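PDB 3BB8: CDP-4-keto-6-deoxy-D-glucose-3-dehydrase from Yersinia pseudotuberculosis, which probably catalyses the pyridoxal-phosphate-dependent removal of the C3 hydroxyl from CDP-4-keto-6-deoxy-D-glucose, a step towards sugars of the lipopolysaccharide. Local coordinates for residues 35-40 with 217-222; 311-316 with 411-416. The protein carries 1 engineered substitution. All blocks are in the same frame, centred on the assembly; numbering follows the deposited sequence.

Contact 1: 35-40 with 217-222; sequences PPSGKV and YPAKHI. Engineered in segment 217-222: K220 (natural residue His). With PLP (pyridoxal-5'-phosphate), chain C.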
loop_
_atom_site.group_PDB
_atom_site.type_symbol
_atom_site.label_atom_id
_atom_site.label_comp_id
_atom_site.label_asym_id
_atom_site.label_seq_id
_atom_site.Cartn_x
_atom_site.Cartn_y
_atom_site.Cartn_z
ATOM N N PRO A 35 17.031 14.210 -17.550
ATOM C CA PRO A 35 16.819 13.217 -16.495
ATOM C C PRO A 35 16.806 11.789 -17.023
ATOM O O PRO A 35 16.529 11.552 -18.196
ATOM C CB PRO A 35 15.484 13.641 -15.885
ATOM C CG PRO A 35 14.765 14.237 -17.036
ATOM C CD PRO A 35 15.836 15.057 -17.719
ATOM N N PRO A 36 17.122 10.817 -16.158
ATOM C CA PRO A 36 17.138 9.412 -16.572
ATOM C C PRO A 36 15.726 8.851 -16.734
ATOM O O PRO A 36 15.525 7.809 -17.359
ATOM C CB PRO A 36 17.922 8.732 -15.450
ATOM C CG PRO A 36 17.529 9.532 -14.255
ATOM C CD PRO A 36 17.546 10.963 -14.752
ATOM N N SER A 37 14.746 9.548 -16.176
ATOM C CA SER A 37 13.366 9.103 -16.289
ATOM C C SER A 37 12.429 10.236 -15.925
ATOM O O SER A 37 12.868 11.307 -15.502
ATOM C CB SER A 37 13.115 7.908 -15.365
ATOM O OG SER A 37 13.282 8.273 -14.009
ATOM N N GLY A 38 11.136 9.997 -16.091
ATOM C CA GLY A 38 10.159 11.013 -15.758
ATOM C C GLY A 38 8.800 10.714 -16.359
ATOM O O GLY A 38 8.683 9.939 -17.310
ATOM N N LYS A 39 7.769 11.336 -15.810
ATOM C CA LYS A 39 6.428 11.106 -16.306
ATOM C C LYS A 39 6.101 12.029 -17.464
ATOM O O LYS A 39 6.624 13.137 -17.556
ATOM C CB LYS A 39 5.404 11.315 -15.186
ATOM C CG LYS A 39 5.326 12.738 -14.660
ATOM C CD LYS A 39 4.572 12.777 -13.339
ATOM C CE LYS A 39 4.402 14.194 -12.833
ATOM N NZ LYS A 39 5.700 14.890 -12.621
ATOM N N VAL A 40 5.238 11.546 -18.349
ATOM C CA VAL A 40 4.781 12.321 -19.495
ATOM C C VAL A 40 3.251 12.288 -19.454
ATOM O O VAL A 40 2.615 11.365 -19.977
ATOM C CB VAL A 40 5.288 11.720 -20.831
ATOM C CG1 VAL A 40 4.707 12.493 -22.007
ATOM C CG2 VAL A 40 6.813 11.776 -20.875
ATOM N N TYR A 217 4.992 3.984 -10.706
ATOM C CA TYR A 217 5.719 5.065 -10.051
ATOM C C TYR A 217 6.071 6.018 -11.225
ATOM O O TYR A 217 6.222 5.571 -12.361
ATOM C CB TYR A 217 6.981 4.491 -9.392
ATOM C CG TYR A 217 7.751 5.486 -8.569
ATOM C CD1 TYR A 217 7.204 6.025 -7.408
ATOM C CD2 TYR A 217 8.999 5.944 -8.983
ATOM C CE1 TYR A 217 7.870 6.999 -6.686
ATOM C CE2 TYR A 217 9.675 6.916 -8.266
ATOM C CZ TYR A 217 9.102 7.440 -7.122
ATOM O OH TYR A 217 9.751 8.426 -6.417
ATOM N N PRO A 218 6.209 7.331 -10.971
ATOM C CA PRO A 218 6.524 8.265 -12.067
ATOM C C PRO A 218 7.681 7.926 -13.011
ATOM O O PRO A 218 7.670 8.315 -14.180
ATOM C CB PRO A 218 6.729 9.591 -11.341
ATOM C CG PRO A 218 5.742 9.471 -10.176
ATOM C CD PRO A 218 6.019 8.052 -9.701
ATOM N N ALA A 219 8.670 7.196 -12.517
ATOM C CA ALA A 219 9.819 6.843 -13.335
ATOM C C ALA A 219 9.523 5.722 -14.324
ATOM O O ALA A 219 10.280 5.512 -15.277
ATOM C CB ALA A 219 10.992 6.446 -12.428
ATOM N N LYS A 220 8.419 5.012 -14.113
ATOM C CA LYS A 220 8.084 3.884 -14.973
ATOM C C LYS A 220 7.332 4.219 -16.288
ATOM O O LYS A 220 6.996 5.371 -16.554
ATOM C CB LYS A 220 7.350 2.824 -14.123
ATOM C CG LYS A 220 8.303 1.808 -13.372
ATOM C CD LYS A 220 9.025 2.323 -12.086
ATOM C CE LYS A 220 10.216 1.388 -11.688
ATOM N NZ LYS A 220 10.825 1.350 -10.258
ATOM N N HIS A 221 7.090 3.211 -17.123
ATOM C CA HIS A 221 6.418 3.426 -18.408
ATOM C C HIS A 221 5.181 4.322 -18.366
ATOM O O HIS A 221 5.081 5.272 -19.145
ATOM C CB HIS A 221 6.104 2.080 -19.038
ATOM C CG HIS A 221 7.331 1.312 -19.417
ATOM N ND1 HIS A 221 7.972 1.483 -20.624
ATOM C CD2 HIS A 221 8.061 0.401 -18.730
ATOM C CE1 HIS A 221 9.042 0.710 -20.666
ATOM N NE2 HIS A 221 9.119 0.043 -19.527
ATOM N N ILE A 222 4.237 4.025 -17.474
ATOM C CA ILE A 222 3.050 4.868 -17.318
ATOM C C ILE A 222 2.924 5.089 -15.822
ATOM O O ILE A 222 3.435 4.290 -15.043
ATOM C CB ILE A 222 1.757 4.201 -17.869
ATOM C CG1 ILE A 222 1.434 2.918 -17.095
ATOM C CG2 ILE A 222 1.916 3.938 -19.353
ATOM C CD1 ILE A 222 0.149 2.234 -17.545
HETATM N N1 PLP C . 11.036 -3.884 -9.160
HETATM C C2 PLP C . 11.749 -3.115 -10.066
HETATM C C2A PLP C . 12.763 -3.826 -10.952
HETATM C C3 PLP C . 11.515 -1.709 -10.143
HETATM O O3 PLP C . 12.190 -0.922 -11.009
HETATM C C4 PLP C . 10.523 -1.086 -9.273
HETATM C C4A PLP C . 10.283 0.457 -9.421
HETATM C C5 PLP C . 9.827 -1.934 -8.349
HETATM C C6 PLP C . 10.120 -3.353 -8.329
HETATM C C5A PLP C . 8.777 -1.522 -7.364
HETATM O O4P PLP C . 7.971 -0.519 -7.794
HETATM P P PLP C . 7.483 0.730 -6.907
HETATM O O1P PLP C . 6.261 1.279 -7.614
HETATM O O2P PLP C . 8.731 1.793 -6.949
HETATM O O3P PLP C . 7.195 0.276 -5.472
#
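P218 and A219, the two inner residues of a type I beta turn, meet the extended run S37-G38-K39 on one flank of the cofactor site of this aspartate aminotransferase fold. The turn runs from Y217 to K220 and is closed by K220 N donating to Y217 O at 2.9 Å. It lies in the loop between strands 211-215 and 228-232, whereas residues 35-40 belong to the loop that leads to helix 43-55. P218 loses the largest area to the contact, and much of its part is played by its carbonyl: P218 O is 3.4 Å from G38 C and also close to K39 N, but the angle at the amide is too poor for a hydrogen bond. Beside it the aliphatic part of the K39 chain passes the proline ring, with K39 CD 4.3 Å from P218 CB; the chain then bends at its last torsion and leads the ammonium away. A219 is met by S37. The serine's OG sits between its backbone N and carbonyl carbon (chi1 64°), which brings OG to 3.3 Å from A219 CB, a polar-to-methyl contact. G38, between these side chains, comes within 4.8 Å of A219, CA to CA. Its backbone (phi 164°, psi 161°) would jam a CB against S37 O, so the conformation itself calls for glycine. Within the turn P218 CD lies 3.2 Å above the Y217 ring, offset toward the rim, and that ring meets W247 of the second subunit edge-to-face. The active-site side is marked by Y217 CB, 3.7 Å from PLP O1P, and by K220, engineered in place of histidine, which points away from 35-40 and is joined to the cofactor, K220 NZ to PLP C4A at 1.3 Å, the length of a Schiff-base C=N bond.

Contact 2: 311-316 with 411-416; sequences EKRKAN and IGIYPG
One face of the R313 guanidinium receives P415 CD, 3.3 Å above its plane and offset toward the rim, together with Y414 CB, which is 3.5 Å from R313 NH2. I413 CD1 approaches the same group obliquely; the Y414 ring, turned 41° from the guanidinium plane, leads away, and it is Y414 CB that makes the touch. These contacts pack helix 293-323, probably the long helix linking the large and small domains of the aspartate aminotransferase fold, against the loop between strand 408-411 and helix 419-432. The R313 chain is extended from CG to NE, which brings the guanidinium up against P415 and Y414 CB; its NH1 is hydrogen-bonded to W344 O and F345 O. Two backbone carbonyls therefore grip one end of the buried group while nonpolar atoms of Y414 and P415 lie over its face.

I413 enters from the loop and its chain crosses that of R313 at about a right angle. Its CB is 3.9 Å from N316 CB, and its CG2 is 3.9 Å from N316 O on the helix backbone. The carbonyl of I413 is directed at the helix too: I413 O stands 3.7 Å from R313 CA and 3.4 Å from N316 CB. L320 of the same helix and F347 of strand 347-351 also pack on I413. At the other end the side chains of K312 and P415 run antiparallel alongside one another. K312 CG, anti to the backbone N (chi1 -178°), reaches to 3.7 Å from P415 CA before the chain bends and carries its ammonium away.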
loop_
_atom_site.group_PDB
_atom_site.type_symbol
_atom_site.label_atom_id
_atom_site.label_comp_id
_atom_site.label_asym_id
_atom_site.label_seq_id
_atom_site.Cartn_x
_atom_site.Cartn_y
_atom_site.Cartn_z
ATOM N N GLU A 311 7.181 2.603 -28.349
ATOM C CA GLU A 311 7.809 2.835 -29.642
ATOM C C GLU A 311 8.905 3.890 -29.509
ATOM O O GLU A 311 9.996 3.739 -30.057
ATOM C CB GLU A 311 6.748 3.292 -30.651
ATOM C CG GLU A 311 7.294 3.864 -31.955
ATOM C CD GLU A 311 6.186 4.313 -32.910
ATOM O OE1 GLU A 311 5.296 5.085 -32.479
ATOM O OE2 GLU A 311 6.209 3.896 -34.093
ATOM N N LYS A 312 8.606 4.953 -28.772
ATOM C CA LYS A 312 9.550 6.042 -28.557
ATOM C C LYS A 312 10.787 5.596 -27.767
ATOM O O LYS A 312 11.906 6.000 -28.076
ATOM C CB LYS A 312 8.851 7.190 -27.825
ATOM C CG LYS A 312 9.718 8.416 -27.593
ATOM C CD LYS A 312 10.234 8.993 -28.902
ATOM C CE LYS A 312 11.073 10.241 -28.658
ATOM N NZ LYS A 312 11.718 10.746 -29.910
ATOM N N ARG A 313 10.588 4.764 -26.749
ATOM C CA ARG A 313 11.709 4.283 -25.951
ATOM C C ARG A 313 12.641 3.446 -26.813
ATOM O O ARG A 313 13.860 3.539 -26.686
ATOM C CB ARG A 313 11.209 3.462 -24.751
ATOM C CG ARG A 313 10.571 4.320 -23.665
ATOM C CD ARG A 313 9.798 3.494 -22.646
ATOM N NE ARG A 313 9.403 4.326 -21.515
ATOM C CZ ARG A 313 10.208 4.661 -20.509
ATOM N NH1 ARG A 313 11.465 4.223 -20.480
ATOM N NH2 ARG A 313 9.766 5.460 -19.544
ATOM N N LYS A 314 12.072 2.629 -27.692
ATOM C CA LYS A 314 12.897 1.802 -28.563
ATOM C C LYS A 314 13.695 2.694 -29.517
ATOM O O LYS A 314 14.863 2.430 -29.799
ATOM C CB LYS A 314 12.023 0.842 -29.368
ATOM C CG LYS A 314 11.339 -0.216 -28.533
ATOM C CD LYS A 314 10.506 -1.131 -29.413
ATOM C CE LYS A 314 9.832 -2.215 -28.604
ATOM N NZ LYS A 314 8.895 -3.009 -29.438
ATOM N N ALA A 315 13.051 3.756 -29.995
ATOM C CA ALA A 315 13.667 4.702 -30.916
ATOM C C ALA A 315 14.866 5.381 -30.265
ATOM O O ALA A 315 15.987 5.307 -30.771
ATOM C CB ALA A 315 12.639 5.752 -31.347
ATOM N N ASN A 316 14.621 6.046 -29.141
ATOM C CA ASN A 316 15.673 6.734 -28.409
ATOM C C ASN A 316 16.836 5.802 -28.084
ATOM O O ASN A 316 17.989 6.221 -28.086
ATOM C CB ASN A 316 15.110 7.334 -27.120
ATOM C CG ASN A 316 14.211 8.525 -27.382
ATOM O OD1 ASN A 316 13.697 9.148 -26.451
ATOM N ND2 ASN A 316 14.020 8.852 -28.654
ATOM N N ILE A 411 21.332 5.903 -18.084
ATOM C CA ILE A 411 20.789 7.227 -18.358
ATOM C C ILE A 411 19.491 7.136 -19.154
ATOM O O ILE A 411 18.945 6.050 -19.348
ATOM C CB ILE A 411 21.794 8.100 -19.133
ATOM C CG1 ILE A 411 22.129 7.459 -20.481
ATOM C CG2 ILE A 411 23.056 8.316 -18.311
ATOM C CD1 ILE A 411 23.432 7.942 -21.079
ATOM N N GLY A 412 19.002 8.284 -19.612
ATOM C CA GLY A 412 17.592 8.445 -19.915
ATOM C C GLY A 412 17.292 8.277 -21.390
ATOM O O GLY A 412 17.912 8.922 -22.237
ATOM N N ILE A 413 16.335 7.408 -21.700
ATOM C CA ILE A 413 15.825 7.281 -23.064
ATOM C C ILE A 413 14.297 7.281 -23.088
ATOM O O ILE A 413 13.679 6.825 -24.056
ATOM C CB ILE A 413 16.350 5.942 -23.664
ATOM C CG1 ILE A 413 16.270 4.817 -22.633
ATOM C CG2 ILE A 413 17.763 6.133 -24.201
ATOM C CD1 ILE A 413 14.859 4.349 -22.329
ATOM N N TYR A 414 13.698 7.804 -22.017
ATOM C CA TYR A 414 12.243 7.856 -21.893
ATOM C C TYR A 414 11.625 8.916 -22.818
ATOM O O TYR A 414 12.288 9.880 -23.211
ATOM C CB TYR A 414 11.830 8.094 -20.426
ATOM C CG TYR A 414 11.998 9.509 -19.924
ATOM C CD1 TYR A 414 10.890 10.309 -19.654
ATOM C CD2 TYR A 414 13.263 10.054 -19.725
ATOM C CE1 TYR A 414 11.037 11.621 -19.202
ATOM C CE2 TYR A 414 13.423 11.357 -19.273
ATOM C CZ TYR A 414 12.312 12.135 -19.014
ATOM O OH TYR A 414 12.477 13.424 -18.555
ATOM N N PRO A 415 10.335 8.743 -23.168
ATOM C CA PRO A 415 9.541 9.615 -24.046
ATOM C C PRO A 415 9.686 11.122 -23.884
ATOM O O PRO A 415 9.385 11.870 -24.813
ATOM C CB PRO A 415 8.113 9.148 -23.788
ATOM C CG PRO A 415 8.298 7.681 -23.538
ATOM C CD PRO A 415 9.486 7.673 -22.607
ATOM N N GLY A 416 10.128 11.572 -22.715
ATOM C CA GLY A 416 10.278 13.002 -22.498
ATOM C C GLY A 416 11.562 13.580 -23.075
ATOM O O GLY A 416 11.846 14.769 -22.912
#

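Overall arrangement
Contact 1 joins two loops near the surface, and none of its touching residues is buried; contact 2 sets a long helix against a loop, with four of six touching residues buried. They share no segment, yet their centres are 11 Å apart and they touch. The Y414 ring turns away from helix 293-323 toward 35-40, Y414 CD2 lying 3.6 Å from S37 CA, while H221 ND1 packs 3.3 Å from R313 NE. Chemistry follows position: contact 1 rests on a proline, a serine hydroxyl, a methyl group, the aliphatic part of a lysine and backbone atoms, beside the second subunit; contact 2 buries aliphatic groups and a guanidinium within one chain, with the R313 side chain about 11 Å from the cofactor.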